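Local coordinates for glucosidase (Croceicoccus marinus, PDB 5Z3K), which probably hydrolyses O-glycosidic bonds as a beta-glucosidase of glycoside hydrolase family 39, at residues A[9-14]-A[424-429]; A[21-26]-A[294-299]; A[59-64]-A[92-97]; A[212-217]-A[253-258]. One frame throughout, in Å; residues are numbered along the deposited sequence.

Contact 1: A[9-14]-A[424-429]; sequences LSVNAG and YTLEIG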
# COMPACT_ATOMS: atom_id res chain seq x y z
N LEU A 9 -1.93 -17.36 -22.72
CA LEU A 9 -2.77 -16.28 -22.24
C LEU A 9 -3.58 -15.69 -23.38
O LEU A 9 -3.10 -15.61 -24.51
CB LEU A 9 -1.94 -15.16 -21.58
CG LEU A 9 -1.11 -15.60 -20.39
CD1 LEU A 9 -0.07 -14.54 -20.02
CD2 LEU A 9 -2.06 -15.88 -19.23
N SER A 10 -4.81 -15.28 -23.08
CA SER A 10 -5.62 -14.59 -24.07
C SER A 10 -6.34 -13.43 -23.41
O SER A 10 -6.84 -13.55 -22.29
CB SER A 10 -6.64 -15.54 -24.72
OG SER A 10 -7.28 -16.31 -23.74
N VAL A 11 -6.41 -12.31 -24.13
CA VAL A 11 -7.05 -11.08 -23.68
C VAL A 11 -8.03 -10.62 -24.75
O VAL A 11 -7.71 -10.63 -25.94
CB VAL A 11 -6.00 -9.98 -23.42
CG1 VAL A 11 -6.67 -8.60 -23.31
CG2 VAL A 11 -5.19 -10.30 -22.18
N ASN A 12 -9.23 -10.24 -24.33
CA ASN A 12 -10.18 -9.54 -25.19
C ASN A 12 -10.05 -8.05 -24.87
O ASN A 12 -10.52 -7.60 -23.81
CB ASN A 12 -11.61 -10.02 -24.98
CG ASN A 12 -12.57 -9.47 -26.04
OD1 ASN A 12 -12.39 -8.36 -26.53
ND2 ASN A 12 -13.61 -10.24 -26.37
N ALA A 13 -9.45 -7.29 -25.78
CA ALA A 13 -9.17 -5.88 -25.56
C ALA A 13 -10.33 -4.96 -25.93
O ALA A 13 -10.21 -3.75 -25.77
CB ALA A 13 -7.92 -5.47 -26.34
N GLY A 14 -11.45 -5.51 -26.38
CA GLY A 14 -12.53 -4.69 -26.91
C GLY A 14 -13.72 -4.54 -26.00
O GLY A 14 -14.67 -3.84 -26.35
N TYR A 424 5.78 -17.57 -22.04
CA TYR A 424 4.35 -17.41 -22.27
C TYR A 424 4.13 -17.06 -23.74
O TYR A 424 5.02 -16.54 -24.42
CB TYR A 424 3.75 -16.30 -21.37
CG TYR A 424 4.23 -14.92 -21.76
CD1 TYR A 424 3.56 -14.17 -22.73
CD2 TYR A 424 5.38 -14.37 -21.19
CE1 TYR A 424 4.02 -12.92 -23.11
CE2 TYR A 424 5.83 -13.12 -21.55
CZ TYR A 424 5.15 -12.40 -22.51
OH TYR A 424 5.61 -11.16 -22.89
N THR A 425 2.94 -17.35 -24.22
CA THR A 425 2.45 -16.72 -25.43
C THR A 425 1.10 -16.10 -25.09
O THR A 425 0.36 -16.63 -24.27
CB THR A 425 2.35 -17.69 -26.61
OG1 THR A 425 1.89 -16.98 -27.77
CG2 THR A 425 1.39 -18.84 -26.30
N LEU A 426 0.82 -14.94 -25.68
CA LEU A 426 -0.29 -14.09 -25.28
C LEU A 426 -1.01 -13.60 -26.52
O LEU A 426 -0.40 -12.94 -27.36
CB LEU A 426 0.21 -12.89 -24.45
CG LEU A 426 -0.74 -11.70 -24.30
CD1 LEU A 426 -1.99 -12.09 -23.50
CD2 LEU A 426 -0.02 -10.50 -23.65
N GLU A 427 -2.30 -13.91 -26.65
CA GLU A 427 -3.08 -13.45 -27.81
C GLU A 427 -4.06 -12.37 -27.37
O GLU A 427 -4.94 -12.62 -26.53
CB GLU A 427 -3.82 -14.61 -28.47
CG GLU A 427 -4.69 -14.16 -29.64
CD GLU A 427 -4.96 -15.26 -30.66
OE1 GLU A 427 -4.35 -16.35 -30.57
OE2 GLU A 427 -5.80 -15.03 -31.55
N ILE A 428 -3.91 -11.18 -27.94
CA ILE A 428 -4.80 -10.06 -27.66
C ILE A 428 -5.68 -9.86 -28.89
O ILE A 428 -5.18 -9.58 -29.98
CB ILE A 428 -4.03 -8.78 -27.33
CG1 ILE A 428 -2.99 -9.03 -26.23
CG2 ILE A 428 -4.99 -7.70 -26.89
CD1 ILE A 428 -1.55 -9.09 -26.73
N GLY A 429 -6.99 -10.00 -28.71
CA GLY A 429 -7.90 -9.80 -29.81
C GLY A 429 -8.79 -8.59 -29.63
O GLY A 429 -8.88 -8.04 -28.53

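Contact 2: A[21-26]-A[294-299]; sequences RQLHGT and SEVDKA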
# COMPACT_ATOMS: atom_id res chain seq x y z
N ARG A 21 -9.53 -1.32 -10.08
CA ARG A 21 -9.59 -0.67 -8.78
C ARG A 21 -8.21 -0.12 -8.43
O ARG A 21 -7.21 -0.85 -8.50
CB ARG A 21 -10.08 -1.65 -7.70
CG ARG A 21 -11.46 -2.21 -8.00
CD ARG A 21 -12.12 -2.82 -6.76
NE ARG A 21 -11.39 -3.99 -6.30
CZ ARG A 21 -10.84 -4.11 -5.09
NH1 ARG A 21 -10.94 -3.11 -4.23
NH2 ARG A 21 -10.20 -5.23 -4.76
N GLN A 22 -8.15 1.15 -8.04
CA GLN A 22 -6.87 1.83 -7.85
C GLN A 22 -6.34 1.54 -6.45
O GLN A 22 -6.61 2.26 -5.48
CB GLN A 22 -7.02 3.33 -8.09
CG GLN A 22 -6.88 3.72 -9.56
CD GLN A 22 -8.06 3.26 -10.41
OE1 GLN A 22 -9.20 3.67 -10.17
NE2 GLN A 22 -7.80 2.41 -11.40
N LEU A 23 -5.55 0.46 -6.34
CA LEU A 23 -5.01 0.03 -5.07
C LEU A 23 -3.53 0.37 -4.89
O LEU A 23 -2.90 -0.10 -3.93
CB LEU A 23 -5.21 -1.48 -4.89
CG LEU A 23 -6.65 -2.00 -4.87
CD1 LEU A 23 -6.70 -3.47 -4.42
CD2 LEU A 23 -7.47 -1.13 -3.96
N HIS A 24 -2.95 1.18 -5.79
CA HIS A 24 -1.51 1.45 -5.75
C HIS A 24 -1.19 2.59 -4.78
O HIS A 24 -0.72 3.66 -5.17
CB HIS A 24 -0.96 1.77 -7.13
CG HIS A 24 0.49 1.42 -7.29
ND1 HIS A 24 0.95 0.13 -7.16
CD2 HIS A 24 1.57 2.18 -7.58
CE1 HIS A 24 2.26 0.11 -7.34
NE2 HIS A 24 2.66 1.35 -7.61
N GLY A 25 -1.42 2.33 -3.50
CA GLY A 25 -0.95 3.22 -2.47
C GLY A 25 0.41 2.80 -1.94
O GLY A 25 0.84 1.67 -2.12
N THR A 26 1.08 3.72 -1.23
CA THR A 26 2.38 3.38 -0.67
C THR A 26 2.69 4.33 0.47
O THR A 26 1.99 5.31 0.71
CB THR A 26 3.49 3.44 -1.72
OG1 THR A 26 4.64 2.74 -1.22
CG2 THR A 26 3.89 4.89 -2.00
N SER A 294 -10.33 -9.10 -4.17
CA SER A 294 -10.23 -9.37 -2.73
C SER A 294 -11.10 -8.38 -1.98
O SER A 294 -11.67 -7.45 -2.56
CB SER A 294 -8.78 -9.26 -2.25
OG SER A 294 -8.43 -7.90 -2.07
N GLU A 295 -11.18 -8.57 -0.66
CA GLU A 295 -11.88 -7.62 0.19
C GLU A 295 -11.05 -6.38 0.51
O GLU A 295 -11.55 -5.50 1.22
CB GLU A 295 -12.33 -8.32 1.48
CG GLU A 295 -13.25 -9.52 1.22
CD GLU A 295 -14.54 -9.15 0.52
OE1 GLU A 295 -15.01 -8.01 0.70
OE2 GLU A 295 -15.10 -10.00 -0.20
N VAL A 296 -9.81 -6.28 0.01
CA VAL A 296 -9.04 -5.06 0.20
C VAL A 296 -9.66 -3.93 -0.61
O VAL A 296 -9.88 -4.05 -1.82
CB VAL A 296 -7.57 -5.28 -0.22
CG1 VAL A 296 -6.77 -3.99 -0.06
CG2 VAL A 296 -6.94 -6.41 0.60
N ASP A 297 -9.93 -2.81 0.06
CA ASP A 297 -10.50 -1.65 -0.62
C ASP A 297 -9.47 -0.57 -0.93
O ASP A 297 -9.63 0.17 -1.90
CB ASP A 297 -11.62 -1.03 0.21
CG ASP A 297 -12.82 -1.95 0.33
OD1 ASP A 297 -13.24 -2.50 -0.71
OD2 ASP A 297 -13.33 -2.15 1.45
N LYS A 298 -8.43 -0.48 -0.10
CA LYS A 298 -7.31 0.44 -0.30
C LYS A 298 -6.07 -0.24 0.26
O LYS A 298 -6.15 -0.95 1.27
CB LYS A 298 -7.53 1.77 0.43
CG LYS A 298 -8.72 2.58 -0.03
CD LYS A 298 -8.51 3.13 -1.42
CE LYS A 298 -9.49 4.28 -1.69
NZ LYS A 298 -10.73 4.15 -0.87
N ALA A 299 -4.93 -0.02 -0.39
CA ALA A 299 -3.71 -0.73 -0.03
C ALA A 299 -2.53 0.22 -0.04
O ALA A 299 -2.44 1.11 -0.89
CB ALA A 299 -3.45 -1.89 -0.99
O HOH W 1 -13.19 -1.20 -3.20
O HOH W 2 -11.34 0.01 -4.30

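Contact 3: A[59-64]-A[92-97]; sequences WVSRLD and DTWVGQ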
# COMPACT_ATOMS: atom_id res chain seq x y z
N TRP A 59 6.71 9.70 7.23
CA TRP A 59 7.17 11.08 7.25
C TRP A 59 7.54 11.49 8.68
O TRP A 59 7.23 10.81 9.67
CB TRP A 59 6.10 12.03 6.72
CG TRP A 59 5.61 11.77 5.32
CD1 TRP A 59 6.16 10.91 4.38
CD2 TRP A 59 4.48 12.38 4.69
NE1 TRP A 59 5.43 10.96 3.21
CE2 TRP A 59 4.39 11.85 3.38
CE3 TRP A 59 3.54 13.33 5.10
CZ2 TRP A 59 3.39 12.24 2.48
CZ3 TRP A 59 2.53 13.71 4.22
CH2 TRP A 59 2.47 13.16 2.91
N VAL A 60 8.20 12.64 8.79
CA VAL A 60 8.40 13.30 10.07
C VAL A 60 7.18 14.17 10.33
O VAL A 60 7.24 15.40 10.25
CB VAL A 60 9.72 14.10 10.07
CG1 VAL A 60 9.93 14.82 11.41
CG2 VAL A 60 10.90 13.17 9.78
N SER A 61 6.04 13.53 10.63
CA SER A 61 4.73 14.19 10.66
C SER A 61 3.87 13.59 11.76
O SER A 61 2.69 13.27 11.56
CB SER A 61 4.01 14.06 9.32
OG SER A 61 4.81 14.59 8.28
N ARG A 62 4.46 13.44 12.94
CA ARG A 62 3.80 12.81 14.07
C ARG A 62 3.20 13.86 15.00
O ARG A 62 3.74 14.96 15.16
CB ARG A 62 4.79 11.93 14.85
CG ARG A 62 5.44 10.85 14.01
CD ARG A 62 4.44 9.78 13.65
NE ARG A 62 5.11 8.75 12.85
CZ ARG A 62 5.88 7.79 13.34
NH1 ARG A 62 6.09 7.67 14.66
NH2 ARG A 62 6.45 6.92 12.52
N LEU A 63 2.07 13.52 15.60
CA LEU A 63 1.48 14.33 16.66
C LEU A 63 1.94 13.70 17.97
O LEU A 63 1.26 12.84 18.53
CB LEU A 63 -0.04 14.39 16.54
CG LEU A 63 -0.70 15.17 17.69
CD1 LEU A 63 -0.09 16.56 17.78
CD2 LEU A 63 -2.21 15.24 17.55
N ASP A 64 3.12 14.10 18.44
CA ASP A 64 3.66 13.48 19.64
C ASP A 64 2.85 13.92 20.86
O ASP A 64 2.29 15.02 20.90
CB ASP A 64 5.14 13.82 19.81
CG ASP A 64 5.91 12.74 20.59
OD1 ASP A 64 5.34 11.66 20.84
OD2 ASP A 64 7.09 12.97 20.94
N ASP A 92 3.91 20.05 5.36
CA ASP A 92 3.40 20.81 4.22
C ASP A 92 4.15 20.45 2.95
O ASP A 92 3.55 20.33 1.88
CB ASP A 92 3.55 22.32 4.46
CG ASP A 92 2.51 22.88 5.41
OD1 ASP A 92 1.59 22.15 5.82
OD2 ASP A 92 2.64 24.08 5.74
N THR A 93 5.47 20.30 3.05
CA THR A 93 6.27 19.99 1.87
C THR A 93 5.90 18.63 1.30
O THR A 93 5.69 18.48 0.10
CB THR A 93 7.75 20.08 2.24
OG1 THR A 93 8.04 21.43 2.59
CG2 THR A 93 8.64 19.67 1.08
N TRP A 94 5.78 17.63 2.17
CA TRP A 94 5.45 16.29 1.70
C TRP A 94 4.02 16.21 1.19
O TRP A 94 3.73 15.50 0.21
CB TRP A 94 5.70 15.28 2.82
CG TRP A 94 7.18 15.03 3.06
CD1 TRP A 94 8.13 14.78 2.12
CD2 TRP A 94 7.86 15.00 4.33
NE1 TRP A 94 9.36 14.60 2.71
CE2 TRP A 94 9.22 14.73 4.06
CE3 TRP A 94 7.45 15.18 5.66
CZ2 TRP A 94 10.18 14.64 5.08
CZ3 TRP A 94 8.41 15.09 6.67
CH2 TRP A 94 9.76 14.82 6.38
N VAL A 95 3.10 16.94 1.83
CA VAL A 95 1.72 16.99 1.34
C VAL A 95 1.69 17.62 -0.05
O VAL A 95 1.02 17.12 -0.97
CB VAL A 95 0.83 17.75 2.34
CG1 VAL A 95 -0.50 18.17 1.70
CG2 VAL A 95 0.58 16.89 3.58
N GLY A 96 2.41 18.72 -0.22
CA GLY A 96 2.45 19.35 -1.53
C GLY A 96 3.07 18.46 -2.59
O GLY A 96 2.59 18.40 -3.72
N GLN A 97 4.13 17.73 -2.22
CA GLN A 97 4.73 16.79 -3.17
C GLN A 97 3.73 15.73 -3.58
O GLN A 97 3.60 15.40 -4.77
CB GLN A 97 5.96 16.12 -2.56
CG GLN A 97 7.17 17.04 -2.39
CD GLN A 97 8.25 16.42 -1.53
OE1 GLN A 97 8.14 15.26 -1.11
NE2 GLN A 97 9.30 17.19 -1.24

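Contact 4: A[212-217]-A[253-258]; sequences DYVKQQ and YGFTDT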
# COMPACT_ATOMS: atom_id res chain seq x y z
N ASP A 212 -15.91 -3.40 19.14
CA ASP A 212 -16.98 -3.34 20.13
C ASP A 212 -17.17 -1.91 20.64
O ASP A 212 -18.30 -1.44 20.80
CB ASP A 212 -16.68 -4.30 21.29
CG ASP A 212 -17.76 -4.28 22.37
OD1 ASP A 212 -18.91 -4.66 22.08
OD2 ASP A 212 -17.45 -3.87 23.51
N TYR A 213 -16.06 -1.20 20.87
CA TYR A 213 -16.14 0.16 21.39
C TYR A 213 -16.82 1.11 20.40
O TYR A 213 -17.71 1.87 20.78
CB TYR A 213 -14.75 0.69 21.76
CG TYR A 213 -14.78 2.15 22.15
CD1 TYR A 213 -14.61 3.15 21.20
CD2 TYR A 213 -14.99 2.52 23.47
CE1 TYR A 213 -14.66 4.49 21.56
CE2 TYR A 213 -15.03 3.85 23.84
CZ TYR A 213 -14.87 4.83 22.88
OH TYR A 213 -14.91 6.16 23.24
N VAL A 214 -16.36 1.11 19.14
CA VAL A 214 -16.94 2.04 18.18
C VAL A 214 -18.40 1.72 17.91
O VAL A 214 -19.20 2.61 17.61
CB VAL A 214 -16.10 2.07 16.88
CG1 VAL A 214 -14.74 2.70 17.15
CG2 VAL A 214 -15.93 0.68 16.31
N LYS A 215 -18.78 0.44 18.03
CA LYS A 215 -20.18 0.07 17.88
C LYS A 215 -21.01 0.58 19.05
O LYS A 215 -22.02 1.27 18.87
CB LYS A 215 -20.33 -1.44 17.75
CG LYS A 215 -21.77 -1.89 17.63
CD LYS A 215 -21.89 -3.39 17.48
CE LYS A 215 -23.33 -3.79 17.29
NZ LYS A 215 -23.69 -4.91 18.21
N GLN A 216 -20.60 0.24 20.27
CA GLN A 216 -21.38 0.60 21.45
C GLN A 216 -21.44 2.11 21.66
O GLN A 216 -22.46 2.62 22.15
CB GLN A 216 -20.81 -0.10 22.67
CG GLN A 216 -20.93 -1.61 22.59
CD GLN A 216 -22.37 -2.07 22.41
OE1 GLN A 216 -23.26 -1.67 23.16
NE2 GLN A 216 -22.61 -2.91 21.40
N GLN A 217 -20.40 2.84 21.30
CA GLN A 217 -20.38 4.29 21.48
C GLN A 217 -20.73 5.05 20.21
O GLN A 217 -20.61 6.28 20.19
CB GLN A 217 -19.02 4.74 22.01
CG GLN A 217 -18.57 4.01 23.26
CD GLN A 217 -19.65 3.98 24.34
OE1 GLN A 217 -20.37 4.96 24.55
NE2 GLN A 217 -19.76 2.85 25.03
N TYR A 253 -19.69 -7.24 13.44
CA TYR A 253 -20.06 -6.12 14.30
C TYR A 253 -20.99 -5.14 13.61
O TYR A 253 -21.19 -4.03 14.12
CB TYR A 253 -18.82 -5.40 14.81
CG TYR A 253 -18.09 -6.19 15.87
CD1 TYR A 253 -17.24 -7.22 15.53
CD2 TYR A 253 -18.30 -5.94 17.22
CE1 TYR A 253 -16.59 -7.97 16.48
CE2 TYR A 253 -17.65 -6.67 18.19
CZ TYR A 253 -16.79 -7.69 17.81
OH TYR A 253 -16.14 -8.45 18.76
N GLY A 254 -21.57 -5.52 12.47
CA GLY A 254 -22.52 -4.69 11.76
C GLY A 254 -21.92 -3.63 10.85
O GLY A 254 -22.68 -2.87 10.23
N PHE A 255 -20.60 -3.56 10.75
CA PHE A 255 -19.94 -2.49 9.99
C PHE A 255 -19.78 -2.89 8.52
O PHE A 255 -18.69 -2.92 7.94
CB PHE A 255 -18.58 -2.17 10.62
CG PHE A 255 -18.67 -1.44 11.94
CD1 PHE A 255 -19.04 -0.11 11.99
CD2 PHE A 255 -18.36 -2.09 13.12
CE1 PHE A 255 -19.11 0.57 13.20
CE2 PHE A 255 -18.42 -1.42 14.34
CZ PHE A 255 -18.80 -0.09 14.37
N THR A 256 -20.92 -3.17 7.88
CA THR A 256 -20.90 -3.70 6.53
C THR A 256 -20.51 -2.65 5.49
O THR A 256 -20.05 -3.02 4.41
CB THR A 256 -22.26 -4.30 6.18
OG1 THR A 256 -23.29 -3.34 6.42
CG2 THR A 256 -22.52 -5.53 7.02
N ASP A 257 -20.67 -1.36 5.79
CA ASP A 257 -20.28 -0.30 4.88
C ASP A 257 -18.85 0.17 5.08
O ASP A 257 -18.36 0.98 4.29
CB ASP A 257 -21.21 0.90 5.02
CG ASP A 257 -22.59 0.64 4.45
OD1 ASP A 257 -22.69 -0.15 3.48
OD2 ASP A 257 -23.57 1.22 4.96
N THR A 258 -18.18 -0.32 6.12
CA THR A 258 -16.82 0.10 6.43
C THR A 258 -15.83 -0.57 5.48
O THR A 258 -15.91 -1.78 5.25
CB THR A 258 -16.49 -0.27 7.88
OG1 THR A 258 -17.33 0.50 8.77
CG2 THR A 258 -15.04 -0.02 8.19

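Contact 1: A[9-14]-A[424-429]
Leu9 and Leu426 are bridged neighbours on adjacent parallel strands, their side chains on the same face, and Leu426 CD1 packs against Leu9 CB at 3.6 Å. CG of Leu426 stands anti to the backbone N (chi1 162°), which tips the branch towards the neighbouring strand; the same CD1 reaches Val11 CG2 at 3.9 Å, its side chain lying obliquely to that of the valine. Two residues further along each strand, Val11 and Ile428 run abreast, with Val11 CG1 next to Ile428 CG2, and Ile428 CG2 continues to Ala13 CB, 3.7 Å away. Behind these apolar contacts runs an unbroken backbone ladder. Leu9 N donates to Thr425 O, Glu427 N to Leu9 O at 2.8 Å, Val11 N to Glu427 O, Gly429 N to Val11 O, and Ala13 N to Gly429 O at 2.9 Å, all nearly straight. Ser10 and Glu427 sit on the other face, the glutamate chain extending off the strand. Close by, Asn12 OD1 accepts the N-H of Gly14 at 3.0 Å in an Asx turn, where the chain turns a corner. Ile372 and Ile374 of strand 369-376 meet the apolar face, joined by Phe357 and Ala361 of strand 357-363, while Tyr424 OH bonds Glu476. Within the mixed sheet, strand 6-13 lies between strands 345-350 and 423-429, and the latter pairs in turn with strand 464-469.

Contact 2: A[21-26]-A[294-299]
Arg21 reaches from its loop to the carbonyl of Val296. Its CG stands anti to the carbonyl carbon (chi1 -59°), the CB-CG-CD stem makes no close contact with 294-299, and a bend at chi3 (-66°) brings the guanidinium edge-on to that backbone. NH1 donates to Val296 O at 2.8 Å, with the oxygen almost in the guanidinium plane and the N-H in the carbonyl plane, while NH2 adds a weak bond to the same oxygen. NH1 also gives to two waters: one passes the link on to Asp297 O at 3.0 Å, and the other, held weakly by NH1, donates to Asp297 OD1 at 2.8 Å. That carboxylate oxygen lies 4.2 Å from NH1, well out of the guanidinium plane, an attraction of charge alone; Asp297 OD2 bonds Leu260 N. With Arg21 cut back to an alanine, Val296 O is likely to lose its charged donor, and both waters one of their holders. Nearby, Leu23 CD2 lies 3.3 Å from Asp297 O, and Leu23 CB is 4.3 Å from Ala299 CB. Gly25 CA comes within 3.0 Å of Ala299 O, where a side chain would collide. Ser294 OG accepts from Val296 N in an ST turn and is also hydrogen-bonded to Met291 O. Here barrel strand 25-27, the first, meets the last, 298-301, closing the eight-stranded parallel barrel of a TIM-barrel hydrolase.

Contact 3: A[59-64]-A[92-97]
Trp59 and Trp94 dominate this contact, their side chains running antiparallel past one another. The clearest interaction is CH-pi: Trp94 CB sits over the six-membered ring of Trp59, 3.5 Å from its centroid and only 5° off the normal. The five-membered rings approach obliquely, with centroids 4.6 Å apart and planes at 31°. In return, Trp59 CB packs on Trp94 CE3 at 3.6 Å and Trp59 CG lies above the Trp94 ring, offset toward its rim. Both indoles have CG anti to their own carbonyl carbon, Trp59 at chi1 -58°, which lays the Trp59 ring across the start of the Trp94 side chain. Aliphatic-on-aromatic packing adds Val95 CG2, which meets Trp59 CZ3 at 3.8 Å with the side chains roughly perpendicular, and Val60 CB, 3.8 Å from Trp94 CH2. The backbone N of Val60 comes within 3.2 Å of Trp94 CZ3, oblique to the ring. Were Trp59 a leucine, Trp94 CB would probably lose the flat face it rests on and a gap open beside helix 89-100. Polar atoms do not bond across the segments: Ser61 OG, at the edge of the Trp94 ring, is hydrogen-bonded to Thr91 OG1, and Trp94 NE1 to Ala31 O. The loop after strand 53-55 is thus seated on helix 89-100 by dispersion and shape, while the Trp94 N-H and the Ser61 hydroxyl are satisfied outside the two segments.

Contact 4: A[212-217]-A[253-258]
Phe255 offers its ring edge to helix 208-216: the backbone N of Lys215 lies near the ring plane, 3.7 Å from Phe255 CZ, with the carbonyl carbon of Val214 at the same edge. Val214 CG2 meets that CZ atom obliquely at 3.5 Å, the closest apolar touch between the segments. Tyr253 also has Lys215 at its edge, through CD, 4.4 Å from Tyr253 CD2, while the backbone N of Asp212 approaches obliquely, 3.8 Å from Tyr253 CE2. Both aromatic side chains stem from the loop that leaves helix 238-252 for barrel strand 259-266. That helix ends in a Schellman motif with Gly254 at C-prime between the two aromatics, its positive phi (83°) favourable to glycine, and a type I turn follows from Phe255 to Thr258. The contact packs helix 208-216 against the loop after the next outer helix, 238-252, at the periphery of the TIM barrel. Lys215 is extended as far as CE before bending at chi4; CG anti to the backbone N (chi1 179°) carries CD past Tyr253 O at 3.5 Å. Lys215 CB lies 3.9 Å from Phe255 CE2, so the aliphatic stem passes both aromatic residues. No hydrogen bond joins the segments. Leu211 touches both rings from within helix 208-216, Val250 packs on Phe255 from helix 238-252, and Tyr176 of helix 169-186 reaches Val214.

How the contacts relate
Contacts 2, 3 and 4 all belong to the barrel, whereas contact 1 lies in the separate mixed sheet, its centre about 29 Å from that of the chain. Contact 2 is the most central; it is buried and joins the approaches to the first and last barrel strands by side-chain-to-backbone and water-mediated bonds. Contacts 3 and 4 both seat loops on outer helices without any cross hydrogen bond, but contact 3 is buried and built of indoles, while contact 4 is a surface contact mixing aromatics with a lysine stem. Contact 1, partly buried, relies on a regular backbone ladder. It spans the longest sequence interval and encloses the other three along the chain; contacts 3 and 4 follow in series within contact 2.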